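Local coordinates for protein cytochrome P450 monooxygenase (Rhodococcus sp. ECU0066, PDB 6KBH) that probably inserts oxygen into organic substrates as a self-sufficient cytochrome P450, carrying heme, FMN and a 2Fe-2S cluster on one chain, at residues I403-E408 / Q461-G466; T472-M477 / R562-R567. All blocks are in the same frame, centred on the assembly; numbering follows the deposited sequence.

Contact 1. Residues I403-E408 / Q461-G466; sequences IQIFLE and QPVKIG
Glu408 reaches from its helix to the backbone of Gln461, the polar end of a contact that shows how an irregular chain can be laid along a helix with few direct bonds. The one hydrogen bond assigned between 403-408 and 461-466 is weak: Gln461 N points at Glu408 OE2 over 3.4 Å, with an N-H...O angle of 143°. With CG set between the backbone N and the carbonyl carbon (chi1 66°) and a further bend at chi2, the carboxylate is carried to the loop. The same OE2 makes a salt bridge with Arg157, which is the stronger grip on it.

Gln404, extended beyond CG, lays its amide group against the backbone of Lys464, CD lying 3.5 Å from Lys464 O. Cutting this chain back to an alanine here would probably open a gap between helix and loop and leave the Lys464 backbone without the group packed against it.

Apolar packing lies beside it. Ile405 and Val463 meet at about a right angle, and Val463 CG2 sits 3.8 Å from both CG1 and CD1 of Ile405.

Helix 153-164 ties the two parts together from outside, since Arg157 holds Glu408 while Glu153 accepts a hydrogen bond from Val463 N. Within the P450 fold, helix 396-413 follows the cysteine-ligand loop as the L helix; Leu407 touches helix 284-300, Gln404 and Glu408 rest on helix 315-325, and the loop goes on toward strand 475-486.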
# COMPACT_ATOMS: atom_id res chain seq x y z
N ILE A 403 -3.47 0.27 12.58
CA ILE A 403 -2.55 1.35 12.92
C ILE A 403 -3.11 2.68 12.42
O ILE A 403 -3.11 3.68 13.15
CB ILE A 403 -1.16 1.09 12.33
CG1 ILE A 403 -0.58 -0.21 12.88
CG2 ILE A 403 -0.23 2.24 12.65
CD1 ILE A 403 -0.29 -0.15 14.35
N GLN A 404 -3.60 2.70 11.18
CA GLN A 404 -4.10 3.94 10.59
C GLN A 404 -5.18 4.60 11.43
O GLN A 404 -5.22 5.82 11.55
CB GLN A 404 -4.62 3.66 9.18
CG GLN A 404 -3.62 3.92 8.09
CD GLN A 404 -4.05 3.27 6.81
OE1 GLN A 404 -3.91 2.07 6.65
NE2 GLN A 404 -4.62 4.06 5.90
N ILE A 405 -6.10 3.81 11.99
CA ILE A 405 -7.18 4.37 12.79
C ILE A 405 -6.70 4.74 14.19
O ILE A 405 -7.12 5.77 14.74
CB ILE A 405 -8.40 3.43 12.81
CG1 ILE A 405 -8.69 2.90 11.43
CG2 ILE A 405 -9.61 4.19 13.26
CD1 ILE A 405 -9.41 1.58 11.42
N PHE A 406 -5.90 3.87 14.81
CA PHE A 406 -5.24 4.26 16.05
C PHE A 406 -4.63 5.64 15.90
O PHE A 406 -4.85 6.53 16.74
CB PHE A 406 -4.14 3.26 16.43
CG PHE A 406 -4.61 1.86 16.73
CD1 PHE A 406 -5.94 1.60 17.01
CD2 PHE A 406 -3.70 0.82 16.77
CE1 PHE A 406 -6.35 0.31 17.30
CE2 PHE A 406 -4.11 -0.48 17.06
CZ PHE A 406 -5.43 -0.72 17.33
N LEU A 407 -3.84 5.82 14.85
CA LEU A 407 -3.14 7.06 14.60
C LEU A 407 -4.03 8.13 13.97
O LEU A 407 -3.55 9.25 13.77
CB LEU A 407 -1.92 6.81 13.71
CG LEU A 407 -0.93 7.95 13.54
CD1 LEU A 407 -0.37 8.39 14.89
CD2 LEU A 407 0.19 7.59 12.57
N GLU A 408 -5.29 7.86 13.65
CA GLU A 408 -6.05 9.06 13.33
C GLU A 408 -6.79 9.59 14.55
O GLU A 408 -6.81 10.81 14.77
CB GLU A 408 -7.01 8.84 12.15
CG GLU A 408 -8.17 7.89 12.31
CD GLU A 408 -9.37 8.31 11.46
OE1 GLU A 408 -9.83 9.46 11.61
OE2 GLU A 408 -9.85 7.49 10.66
N GLN A 461 -12.03 9.20 8.66
CA GLN A 461 -11.37 9.12 7.36
C GLN A 461 -11.35 7.68 6.89
O GLN A 461 -10.95 6.80 7.66
CB GLN A 461 -9.95 9.66 7.43
CG GLN A 461 -9.33 9.80 6.06
CD GLN A 461 -7.91 10.29 6.10
OE1 GLN A 461 -7.29 10.28 7.16
NE2 GLN A 461 -7.39 10.72 4.96
N PRO A 462 -11.78 7.42 5.66
CA PRO A 462 -11.72 6.05 5.15
C PRO A 462 -10.30 5.52 5.14
O PRO A 462 -9.35 6.22 4.75
CB PRO A 462 -12.28 6.18 3.72
CG PRO A 462 -12.10 7.62 3.37
CD PRO A 462 -12.29 8.37 4.66
N VAL A 463 -10.15 4.28 5.60
CA VAL A 463 -8.86 3.60 5.54
C VAL A 463 -8.39 3.50 4.09
O VAL A 463 -9.19 3.39 3.16
CB VAL A 463 -9.00 2.21 6.19
CG1 VAL A 463 -7.83 1.32 5.86
CG2 VAL A 463 -9.16 2.35 7.70
N LYS A 464 -7.07 3.59 3.90
CA LYS A 464 -6.46 3.28 2.62
C LYS A 464 -5.34 2.27 2.85
O LYS A 464 -4.29 2.63 3.40
CB LYS A 464 -5.94 4.54 1.92
CG LYS A 464 -7.07 5.37 1.35
CD LYS A 464 -6.64 6.28 0.23
CE LYS A 464 -7.87 6.95 -0.37
NZ LYS A 464 -8.84 5.98 -0.96
N ILE A 465 -5.57 1.03 2.45
CA ILE A 465 -4.62 -0.06 2.64
C ILE A 465 -4.50 -0.86 1.36
O ILE A 465 -5.41 -0.87 0.52
CB ILE A 465 -5.01 -1.01 3.80
CG1 ILE A 465 -6.43 -1.54 3.60
CG2 ILE A 465 -4.84 -0.33 5.13
CD1 ILE A 465 -7.04 -2.17 4.82
N GLY A 466 -3.37 -1.53 1.20
CA GLY A 466 -3.12 -2.37 0.06
C GLY A 466 -2.56 -1.66 -1.15
O GLY A 466 -2.39 -2.30 -2.20

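Contact 2. Residues T472-M477 / R562-R567; sequences TIARTM and RVRGPR
Arg475 and Val563 form an antiparallel hydrogen-bonded pair, their two bonds (Arg475 N to Val563 O, 3.2 Å, and Val563 N to Arg475 O, 3.0 Å) being followed by the non-hydrogen-bonded pair Thr476-Arg562 as the short strand axes cross at 130°. The side chains that meet form an apolar patch and a set of arginine chains. On the Val563 side, CG1 stands between the backbone N and the carbonyl carbon (chi1 46°), which turns it to the Met477 side chain, 3.7 Å from Met477 CG; Ile511 and Phe534 extend this patch.

Ala474 fits its methyl against the aliphatic parts of two arginines: CB is 3.5 Å from Arg562 CD and equally 3.5 Å from Arg564 CG. It also lies at the edge of the Arg562 guanidinium, near its plane. Farther along, Arg564 CD passes 3.6 Å from Ile473 O.

Both arginines lay their carbon chains against residues 473-474, just before the strand, and turn their charges to partners elsewhere. Asp514 forms salt bridges with Arg562 NE and Arg564 NH1, and Asp734, in the iron-sulfur pocket, pairs with Arg564 NH2. Asp514, shared by the two guanidinium groups, is likely to offset their charge and limit how they turn.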
# COMPACT_ATOMS: atom_id res chain seq x y z
N THR A 472 0.21 6.48 -3.54
CA THR A 472 -0.56 7.20 -2.53
C THR A 472 0.08 8.51 -2.10
O THR A 472 -0.49 9.21 -1.25
CB THR A 472 -0.78 6.32 -1.29
OG1 THR A 472 -1.59 7.03 -0.34
CG2 THR A 472 0.54 5.99 -0.63
N ILE A 473 1.25 8.87 -2.64
CA ILE A 473 1.82 10.18 -2.33
C ILE A 473 0.99 11.26 -2.99
O ILE A 473 0.55 11.12 -4.14
CB ILE A 473 3.29 10.27 -2.77
CG1 ILE A 473 3.43 10.15 -4.30
CG2 ILE A 473 4.14 9.25 -2.05
CD1 ILE A 473 4.75 10.66 -4.83
N ALA A 474 0.74 12.35 -2.27
CA ALA A 474 -0.07 13.39 -2.86
C ALA A 474 0.13 14.69 -2.10
O ALA A 474 0.46 14.69 -0.92
CB ALA A 474 -1.54 13.02 -2.87
N ARG A 475 -0.10 15.78 -2.81
CA ARG A 475 -0.10 17.11 -2.22
C ARG A 475 -1.55 17.48 -1.93
O ARG A 475 -2.42 17.31 -2.78
CB ARG A 475 0.54 18.10 -3.19
CG ARG A 475 1.95 17.71 -3.56
CD ARG A 475 2.32 18.21 -4.94
NE ARG A 475 3.06 19.48 -4.88
CZ ARG A 475 4.35 19.62 -5.16
NH1 ARG A 475 5.10 18.58 -5.51
NH2 ARG A 475 4.91 20.82 -5.09
N THR A 476 -1.81 17.96 -0.72
CA THR A 476 -3.15 18.43 -0.38
C THR A 476 -3.16 19.94 -0.60
O THR A 476 -2.68 20.72 0.23
CB THR A 476 -3.51 18.07 1.05
OG1 THR A 476 -3.02 19.08 1.95
CG2 THR A 476 -2.90 16.72 1.41
N MET A 477 -3.69 20.35 -1.75
CA MET A 477 -3.77 21.76 -2.07
C MET A 477 -5.09 22.36 -1.58
O MET A 477 -6.01 21.65 -1.17
CB MET A 477 -3.62 21.99 -3.58
CG MET A 477 -2.28 21.59 -4.16
SD MET A 477 -2.42 21.18 -5.90
CE MET A 477 -1.47 22.46 -6.61
N ARG A 562 -6.97 16.45 -1.95
CA ARG A 562 -5.79 15.66 -2.25
C ARG A 562 -5.67 15.53 -3.77
O ARG A 562 -6.64 15.21 -4.46
CB ARG A 562 -5.87 14.28 -1.60
CG ARG A 562 -5.01 13.25 -2.29
CD ARG A 562 -4.51 12.20 -1.30
NE ARG A 562 -5.36 11.01 -1.25
CZ ARG A 562 -5.15 9.89 -1.94
NH1 ARG A 562 -4.10 9.78 -2.74
NH2 ARG A 562 -5.98 8.87 -1.83
N VAL A 563 -4.49 15.79 -4.29
CA VAL A 563 -4.29 15.94 -5.72
C VAL A 563 -2.92 15.38 -6.05
O VAL A 563 -1.91 15.84 -5.50
CB VAL A 563 -4.42 17.41 -6.15
CG1 VAL A 563 -3.66 18.33 -5.22
CG2 VAL A 563 -3.98 17.61 -7.56
N ARG A 564 -2.88 14.39 -6.94
CA ARG A 564 -1.70 13.57 -7.16
C ARG A 564 -1.03 13.98 -8.47
O ARG A 564 -1.68 13.96 -9.52
CB ARG A 564 -2.08 12.09 -7.18
CG ARG A 564 -2.74 11.67 -5.88
CD ARG A 564 -2.63 10.19 -5.61
NE ARG A 564 -3.53 9.39 -6.43
CZ ARG A 564 -4.85 9.31 -6.24
NH1 ARG A 564 -5.43 10.00 -5.27
NH2 ARG A 564 -5.58 8.55 -7.04
N GLY A 565 0.27 14.26 -8.39
CA GLY A 565 0.99 15.09 -9.34
C GLY A 565 0.74 14.84 -10.81
O GLY A 565 0.25 13.79 -11.24
N PRO A 566 1.09 15.84 -11.62
CA PRO A 566 0.83 15.77 -13.06
C PRO A 566 1.45 14.55 -13.72
O PRO A 566 2.64 14.28 -13.57
CB PRO A 566 1.45 17.07 -13.59
CG PRO A 566 1.46 18.00 -12.42
CD PRO A 566 1.71 17.12 -11.23
N ARG A 567 0.62 13.80 -14.44
CA ARG A 567 1.07 12.92 -15.51
C ARG A 567 0.50 13.42 -16.83
O ARG A 567 -0.36 14.31 -16.86
CB ARG A 567 0.65 11.47 -15.26
CG ARG A 567 0.50 11.07 -13.82
CD ARG A 567 0.46 9.56 -13.72
NE ARG A 567 -0.88 9.03 -13.92
CZ ARG A 567 -1.83 9.01 -12.99
NH1 ARG A 567 -1.57 9.48 -11.78
NH2 ARG A 567 -3.02 8.51 -13.27

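Along the chain the two contacts come in series, contact 1 closing at 466 before contact 2 opens at 472, and their centres are 18 Å apart. They nevertheless touch, the Lys464 side chain packing against that of Arg562. Contact 1 has its Gln404 side chain about 11 Å from the heme; in contact 2, on the antiparallel sheet of the flavin-binding part, the Arg564 side chain is about 9 Å from the 2Fe-2S cluster and 11 Å from FMN. Residues 461-466 run on from the P450 part toward the flavin-binding part, the Lys464 side chain about 13 Å from the cluster and about 12 Å from that of FMN-binding Arg520. Electrons probably pass from flavin through cluster to heme.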